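Local structure of ferripyochelin binding protein (Salmonella enterica subsp. enterica serovar Typhimurium, 3R3R) at residues Gly130-Gln135 with Leu146-Lys151; Gly87-Val92 with Gly163-Ala168. The protein binds zinc and belongs to the gamma-class carbonic anhydrase family, but its catalytic activity and any role in binding ferripyochelin are not established. All coordinates share one frame; numbering follows the deposited sequence. Where two conformers were deposited one is given.

Contact 1 of 2, residues Gly130-Gln135 with Leu146-Lys151; sequences GSLVPQ and LGSPVK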
ATOM      1  N   GLY A 130      -7.301 -10.523   7.481  1.00  8.33           N
ATOM      2  CA  GLY A 130      -8.593 -10.953   6.971  1.00  9.64           C
ATOM      3  C   GLY A 130      -9.730  -9.966   7.183  1.00  9.55           C
ATOM      4  O   GLY A 130     -10.897 -10.354   7.117  1.00 12.68           O
ATOM      5  N   SER A 131      -9.416  -8.695   7.410  1.00  8.90           N
ATOM      6  CA  SER A 131     -10.457  -7.702   7.669  1.00  9.34           C
ATOM      7  C   SER A 131     -10.994  -7.062   6.396  1.00  9.03           C
ATOM      8  O   SER A 131     -10.387  -7.167   5.322  1.00  9.67           O
ATOM      9  CB  SER A 131      -9.880  -6.601   8.546  1.00 10.99           C
ATOM     10  OG  SER A 131      -9.542  -7.086   9.840  1.00 12.68           O
ATOM     11  N   LEU A 132     -12.125  -6.387   6.526  1.00  9.18           N
ATOM     12  CA  LEU A 132     -12.677  -5.621   5.421  1.00  8.81           C
ATOM     13  C   LEU A 132     -13.039  -4.230   5.934  1.00  9.27           C
ATOM     14  O   LEU A 132     -13.817  -4.106   6.866  1.00 10.02           O
ATOM     15  CB  LEU A 132     -13.893  -6.336   4.810  1.00 11.40           C
ATOM     16  CG  LEU A 132     -14.431  -5.670   3.540  1.00 17.48           C
ATOM     17  CD1 LEU A 132     -15.045  -6.689   2.600  1.00 19.83           C
ATOM     18  CD2 LEU A 132     -15.412  -4.637   3.931  1.00 17.75           C
ATOM     19  N   VAL A 133     -12.479  -3.210   5.296  1.00  9.35           N
ATOM     20  CA  VAL A 133     -12.782  -1.824   5.637  1.00 10.28           C
ATOM     21  C   VAL A 133     -13.678  -1.279   4.529  1.00  9.94           C
ATOM     22  O   VAL A 133     -13.222  -1.128   3.398  1.00 10.78           O
ATOM     23  CB  VAL A 133     -11.501  -0.977   5.746  1.00 10.60           C
ATOM     24  CG1 VAL A 133     -11.841   0.456   6.101  1.00 12.20           C
ATOM     25  CG2 VAL A 133     -10.502  -1.584   6.745  1.00 11.16           C
ATOM     26  N   PRO A 134     -14.968  -1.030   4.843  0.50 11.37           N
ATOM     27  CA  PRO A 134     -15.947  -0.577   3.844  0.50 12.61           C
ATOM     28  C   PRO A 134     -15.624   0.760   3.197  0.50 11.14           C
ATOM     29  O   PRO A 134     -14.817   1.544   3.710  0.50 11.54           O
ATOM     30  CB  PRO A 134     -17.237  -0.425   4.664  0.50 12.46           C
ATOM     31  CG  PRO A 134     -17.110  -1.414   5.711  0.50 12.26           C
ATOM     32  CD  PRO A 134     -15.640  -1.399   6.104  0.50 11.56           C
ATOM     33  N   GLN A 135     -16.288   1.028   2.077  1.00 11.91           N
ATOM     34  CA  GLN A 135     -16.153   2.324   1.417  1.00 12.36           C
ATOM     35  C   GLN A 135     -16.469   3.453   2.382  1.00 12.26           C
ATOM     36  O   GLN A 135     -17.432   3.369   3.153  1.00 13.72           O
ATOM     37  CB  GLN A 135     -17.075   2.444   0.199  1.00 13.93           C
ATOM     38  CG  GLN A 135     -16.590   1.607  -0.965  1.00 15.74           C
ATOM     39  CD  GLN A 135     -17.369   1.876  -2.247  1.00 17.14           C
ATOM     40  OE1 GLN A 135     -18.532   2.265  -2.201  1.00 21.30           O
ATOM     41  NE2 GLN A 135     -16.729   1.669  -3.396  1.00 18.70           N
ATOM     42  N   LEU A 146     -10.621  -4.917  13.644  1.00 12.65           N
ATOM     43  CA  LEU A 146     -10.638  -6.207  12.954  0.50 15.23           C
ATOM     44  C   LEU A 146     -12.059  -6.668  12.699  1.00 14.04           C
ATOM     45  O   LEU A 146     -13.014  -6.194  13.267  1.00 15.12           O
ATOM     46  CB  LEU A 146      -9.845  -7.239  13.748  0.50 18.01           C
ATOM     47  CG  LEU A 146     -10.487  -7.643  15.072  0.50 17.79           C
ATOM     48  CD1 LEU A 146     -11.389  -8.851  14.876  0.50 18.20           C
ATOM     49  CD2 LEU A 146      -9.430  -7.934  16.143  0.50 20.65           C
ATOM     50  N   GLY A 147     -12.157  -7.544  11.700  1.00 13.32           N
ATOM     51  CA  GLY A 147     -13.437  -8.093  11.298  1.00 13.39           C
ATOM     52  C   GLY A 147     -13.819  -7.703   9.891  1.00 12.43           C
ATOM     53  O   GLY A 147     -13.171  -6.883   9.240  1.00 10.64           O
ATOM     54  N   SER A 148     -14.884  -8.342   9.418  1.00 14.43           N
ATOM     55  CA  SER A 148     -15.447  -8.079   8.102  0.50 14.18           C
ATOM     56  C   SER A 148     -16.958  -7.795   8.235  1.00 16.67           C
ATOM     57  O   SER A 148     -17.757  -8.729   8.304  1.00 19.16           O
ATOM     58  CB  SER A 148     -15.185  -9.287   7.197  0.50 14.21           C
ATOM     59  OG  SER A 148     -15.778  -9.118   5.931  0.50 13.11           O
ATOM     60  N   PRO A 149     -17.359  -6.507   8.274  1.00 16.93           N
ATOM     61  CA  PRO A 149     -16.535  -5.296   8.237  1.00 16.16           C
ATOM     62  C   PRO A 149     -15.886  -5.022   9.598  1.00 14.32           C
ATOM     63  O   PRO A 149     -16.315  -5.545  10.640  1.00 16.53           O
ATOM     64  CB  PRO A 149     -17.552  -4.199   7.893  1.00 18.44           C
ATOM     65  CG  PRO A 149     -18.803  -4.662   8.543  1.00 19.59           C
ATOM     66  CD  PRO A 149     -18.796  -6.182   8.400  1.00 19.46           C
ATOM     67  N   VAL A 150     -14.853  -4.192   9.599  1.00 12.37           N
ATOM     68  CA  VAL A 150     -14.100  -4.001  10.832  1.00 13.16           C
ATOM     69  C   VAL A 150     -14.919  -3.364  11.939  1.00 14.09           C
ATOM     70  O   VAL A 150     -15.797  -2.541  11.693  1.00 16.07           O
ATOM     71  CB  VAL A 150     -12.836  -3.126  10.637  1.00 12.36           C
ATOM     72  CG1 VAL A 150     -11.780  -3.857   9.824  1.00 12.43           C
ATOM     73  CG2 VAL A 150     -13.184  -1.741  10.028  1.00 13.23           C
ATOM     74  N   LYS A 151     -14.556  -3.717  13.160  1.00 14.50           N
ATOM     75  CA  LYS A 151     -15.031  -3.063  14.368  1.00 16.84           C
ATOM     76  C   LYS A 151     -13.803  -2.510  15.076  1.00 15.61           C
ATOM     77  O   LYS A 151     -12.752  -3.078  15.005  1.00 14.74           O
ATOM     78  CB  LYS A 151     -15.704  -4.064  15.304  1.00 20.38           C
ATOM     79  CG  LYS A 151     -16.915  -4.744  14.715  1.00 24.35           C
ATOM     80  CD  LYS A 151     -17.925  -3.722  14.305  1.00 28.88           C
ATOM     81  CE  LYS A 151     -19.320  -4.343  14.054  1.00 32.72           C
ATOM     82  NZ  LYS A 151     -19.541  -4.917  12.699  1.00 33.64           N
TER
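The carbonyl oxygen Leu-132 O is held from two neighbouring residues of the opposite segment. The amide of Val-150 donates to it (Val-150 N to Leu-132 O, 2.9 Å), approaching 19° out of the carbonyl plane, while Pro-149, which has no N-H to give, adds a CA-H contact with Pro-149 CA lying 3.3 Å from Leu-132 O. On its other backbone group Leu-132 is the donor, its N reaching Gly-147 O at 3.0 Å. These bonds continue the pattern of a parallel sheet beyond strand 132-133, the last strand of one face of the left-handed beta-helix. That prism is built from hexapeptide-repeat coils, and the segment 146-151, which turns from strand 143-146 into the antiparallel strand 151-155, lies against its terminal edge. The match is irregular: a parallel neighbour would offer O and N groups two residues apart, but Gly-147 and Val-150 are three apart, and the cis peptide before Pro-149 probably helps to take up the extra residue. Gly-147 suits its place because its phi of 116° is readily accessible only to glycine. Its N-H points to Ser-131 OG, 3.2 Å from Gly-147 N. That hydroxyl lies beside its own backbone N (chi1 -66°) and is also hydrogen-bonded to Gly-128 O, so a small polar side chain ties the coil's preceding turn to the loop. On the inner side, the Val-150 methyl CG1 packs 3.6 Å from Ser-131 CB and also meets Val-133 CG2 at 4.0 Å, their side chains set obliquely; Leu-139 touches both valines, whose compact branches suit the prism interior. At the outer margin the rings of Pro-134, in one of its two conformers, and Pro-149 cross at about a right angle, with Pro-134 CG 3.6 Å from Pro-149 CB.

Contact 2 of 2, residues Gly87-Val92 with Gly163-Ala168; sequences GEDVTV and GLQYSA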
ATOM      1  N   GLY A  87       0.745   6.499   3.139  1.00 12.26           N
ATOM      2  CA  GLY A  87       1.773   7.291   3.801  1.00 13.64           C
ATOM      3  C   GLY A  87       3.098   6.585   3.987  1.00 12.58           C
ATOM      4  O   GLY A  87       3.428   5.648   3.255  1.00 13.42           O
ATOM      5  N   GLU A  88       3.872   7.088   4.951  1.00 13.65           N
ATOM      6  CA  GLU A  88       5.222   6.627   5.252  1.00 14.00           C
ATOM      7  C   GLU A  88       5.217   5.553   6.337  1.00 12.47           C
ATOM      8  O   GLU A  88       4.337   5.542   7.205  1.00 12.82           O
ATOM      9  CB  GLU A  88       6.076   7.805   5.744  1.00 15.70           C
ATOM     10  CG  GLU A  88       6.092   8.959   4.769  1.00 17.90           C
ATOM     11  CD  GLU A  88       7.130  10.016   5.113  1.00 20.42           C
ATOM     12  OE1 GLU A  88       7.525  10.153   6.289  1.00 20.76           O
ATOM     13  OE2 GLU A  88       7.569  10.726   4.189  1.00 23.62           O
ATOM     14  N   ASP A  89       6.197   4.651   6.295  1.00 13.67           N
ATOM     15  CA  ASP A  89       6.365   3.612   7.324  1.00 13.64           C
ATOM     16  C   ASP A  89       5.118   2.749   7.462  1.00 11.54           C
ATOM     17  O   ASP A  89       4.750   2.340   8.568  1.00 11.84           O
ATOM     18  CB  ASP A  89       6.745   4.239   8.676  1.00 15.57           C
ATOM     19  CG  ASP A  89       8.050   5.009   8.609  1.00 17.56           C
ATOM     20  OD1 ASP A  89       9.088   4.407   8.254  1.00 19.75           O
ATOM     21  OD2 ASP A  89       8.029   6.230   8.840  1.00 21.11           O
ATOM     22  N   VAL A  90       4.466   2.493   6.330  1.00 10.92           N
ATOM     23  CA  VAL A  90       3.272   1.652   6.302  1.00 11.12           C
ATOM     24  C   VAL A  90       3.667   0.221   5.962  1.00  9.32           C
ATOM     25  O   VAL A  90       4.526   0.001   5.101  1.00 10.86           O
ATOM     26  CB  VAL A  90       2.228   2.192   5.283  1.00 11.04           C
ATOM     27  CG1 VAL A  90       1.082   1.213   5.079  1.00 11.38           C
ATOM     28  CG2 VAL A  90       1.692   3.540   5.759  1.00 12.25           C
ATOM     29  N   THR A  91       3.026  -0.735   6.631  1.00  9.85           N
ATOM     30  CA  THR A  91       3.170  -2.146   6.323  1.00 10.44           C
ATOM     31  C   THR A  91       1.880  -2.657   5.715  1.00  9.41           C
ATOM     32  O   THR A  91       0.870  -2.792   6.409  1.00 11.15           O
ATOM     33  CB  THR A  91       3.525  -2.921   7.616  1.00 11.22           C
ATOM     34  OG1 THR A  91       4.780  -2.438   8.122  1.00 11.65           O
ATOM     35  CG2 THR A  91       3.649  -4.423   7.360  1.00 11.83           C
ATOM     36  N   VAL A  92       1.893  -2.864   4.402  1.00  9.45           N
ATOM     37  CA  VAL A  92       0.766  -3.490   3.718  1.00  9.14           C
ATOM     38  C   VAL A  92       1.046  -4.990   3.637  1.00  8.99           C
ATOM     39  O   VAL A  92       1.944  -5.425   2.922  1.00  9.40           O
ATOM     40  CB  VAL A  92       0.515  -2.856   2.327  1.00  9.17           C
ATOM     41  CG1 VAL A  92      -0.587  -3.607   1.571  1.00 10.30           C
ATOM     42  CG2 VAL A  92       0.185  -1.362   2.487  1.00 10.74           C
ATOM     43  N   GLY A 163       5.480  -1.170  17.742  1.00 15.67           N
ATOM     44  CA  GLY A 163       5.607  -2.261  16.786  1.00 15.36           C
ATOM     45  C   GLY A 163       5.292  -1.844  15.361  1.00 14.73           C
ATOM     46  O   GLY A 163       5.803  -2.454  14.422  1.00 15.21           O
ATOM     47  N   LEU A 164       4.444  -0.834  15.182  1.00 14.07           N
ATOM     48  CA  LEU A 164       4.153  -0.339  13.839  1.00 14.30           C
ATOM     49  C   LEU A 164       5.427   0.199  13.186  1.00 13.94           C
ATOM     50  O   LEU A 164       5.708  -0.064  12.010  1.00 13.87           O
ATOM     51  CB  LEU A 164       3.105   0.760  13.906  1.00 14.77           C
ATOM     52  CG  LEU A 164       1.762   0.294  14.465  1.00 15.50           C
ATOM     53  CD1 LEU A 164       0.875   1.498  14.640  1.00 16.96           C
ATOM     54  CD2 LEU A 164       1.056  -0.723  13.558  1.00 19.12           C
ATOM     55  N   GLN A 165       6.202   0.957  13.954  1.00 14.65           N
ATOM     56  CA  GLN A 165       7.457   1.484  13.436  1.00 15.68           C
ATOM     57  C   GLN A 165       8.499   0.381  13.225  1.00 15.50           C
ATOM     58  O   GLN A 165       9.223   0.377  12.224  1.00 15.54           O
ATOM     59  CB  GLN A 165       8.002   2.557  14.379  1.00 17.74           C
ATOM     60  CG  GLN A 165       9.232   3.271  13.823  1.00 19.61           C
ATOM     61  CD  GLN A 165       8.914   4.098  12.583  1.00 22.80           C
ATOM     62  OE1 GLN A 165       8.007   4.932  12.598  1.00 24.64           O
ATOM     63  NE2 GLN A 165       9.650   3.863  11.502  1.00 22.54           N
ATOM     64  N   TYR A 166       8.569  -0.545  14.181  1.00 15.14           N
ATOM     65  CA  TYR A 166       9.489  -1.676  14.086  0.50 15.91           C
ATOM     66  C   TYR A 166       9.240  -2.488  12.812  1.00 14.04           C
ATOM     67  O   TYR A 166      10.188  -2.863  12.124  1.00 14.42           O
ATOM     68  CB  TYR A 166       9.398  -2.568  15.329  0.50 19.06           C
ATOM     69  CG  TYR A 166       9.815  -1.881  16.611  0.50 22.55           C
ATOM     70  CD1 TYR A 166      10.665  -0.784  16.590  0.50 24.83           C
ATOM     71  CD2 TYR A 166       9.357  -2.328  17.844  0.50 24.01           C
ATOM     72  CE1 TYR A 166      11.052  -0.153  17.761  0.50 26.03           C
ATOM     73  CE2 TYR A 166       9.733  -1.703  19.018  0.50 25.06           C
ATOM     74  CZ  TYR A 166      10.584  -0.614  18.972  0.50 26.32           C
ATOM     75  OH  TYR A 166      10.971   0.022  20.137  0.50 28.81           O
ATOM     76  N   SER A 167       7.976  -2.728  12.480  1.00 13.61           N
ATOM     77  CA  SER A 167       7.635  -3.453  11.261  1.00 12.89           C
ATOM     78  C   SER A 167       8.189  -2.741  10.018  1.00 12.78           C
ATOM     79  O   SER A 167       8.831  -3.352   9.161  1.00 13.34           O
ATOM     80  CB  SER A 167       6.116  -3.578  11.156  1.00 12.78           C
ATOM     81  OG  SER A 167       5.739  -4.207   9.947  1.00 13.82           O
ATOM     82  N   ALA A 168       7.948  -1.437   9.924  1.00 12.96           N
ATOM     83  CA  ALA A 168       8.432  -0.683   8.778  1.00 14.40           C
ATOM     84  C   ALA A 168       9.961  -0.730   8.725  1.00 13.34           C
ATOM     85  O   ALA A 168      10.567  -0.929   7.650  1.00 14.20           O
ATOM     86  CB  ALA A 168       7.942   0.765   8.839  1.00 14.76           C
TER
HETATM   87  O   HOH W   1       4.315  -0.245   9.575  1.00 12.37           O
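Over one face of the Asp-89 carboxylate stands the amide of Gln-165, the two planes 75° apart, while the methyl of Ala-168 lies near the carboxylate plane, beyond the edge formed by CB and OD1. Gln-165 NE2 is 3.5 Å from Asp-89 CG, and its bond to Asp-89 OD1 is weak at 3.3 Å. The bend at chi2 (66°) folds the glutamine over the aspartate. Each group has a stronger partner: Asp-89 OD1 forms a salt bridge with Arg-60, and Gln-165 NE2 is hydrogen-bonded to Asn-169. Asp-89 sits at a corner of the left-handed beta-helix, just before strand 91-92, and helix 158-182 packs along the outside of these coils, as in other gamma-class carbonic anhydrases. Ala-168 suits the closest backbone approach, its CB resting 3.7 Å from Asp-89 CB. Beside it a water bridges corner and helix: it donates to Asp-89 O and to Leu-164 O, at 2.8 Å from each, and accepts from Thr-91 OG1 at 2.7 Å. The water thus satisfies polar atoms in a buried seam. Thr-91 OG1 lies 2.7 Å from Ser-167 OG, but the serine proton has another acceptor within reach, so its direction is not settled. With chi1 at 177° the serine hydroxyl also comes within 3.3 Å of the methyl Thr-91 CG2.

In the fold
Contacts 1 and 2 tie the same left-handed beta-helix to its C-terminal elements at different places. In contact 1 the loop 146-151 closes the edge of the final coil; the chain then continues through strand 151-155 into helix 158-182, which in contact 2 packs against a corner in mid-prism. Residues 87-92 and 163-168 therefore enclose contact 1 in sequence. The centres of contacts 1 and 2 are 20 Å apart and their nearest atoms about 11 Å apart, so the two do not touch. The zinc ion is bound by His-70 and His-99. Contact 1 comes within about 10 Å of this site, measured between the side chains of Val-133 and His-99, whereas contact 2 lies away from it.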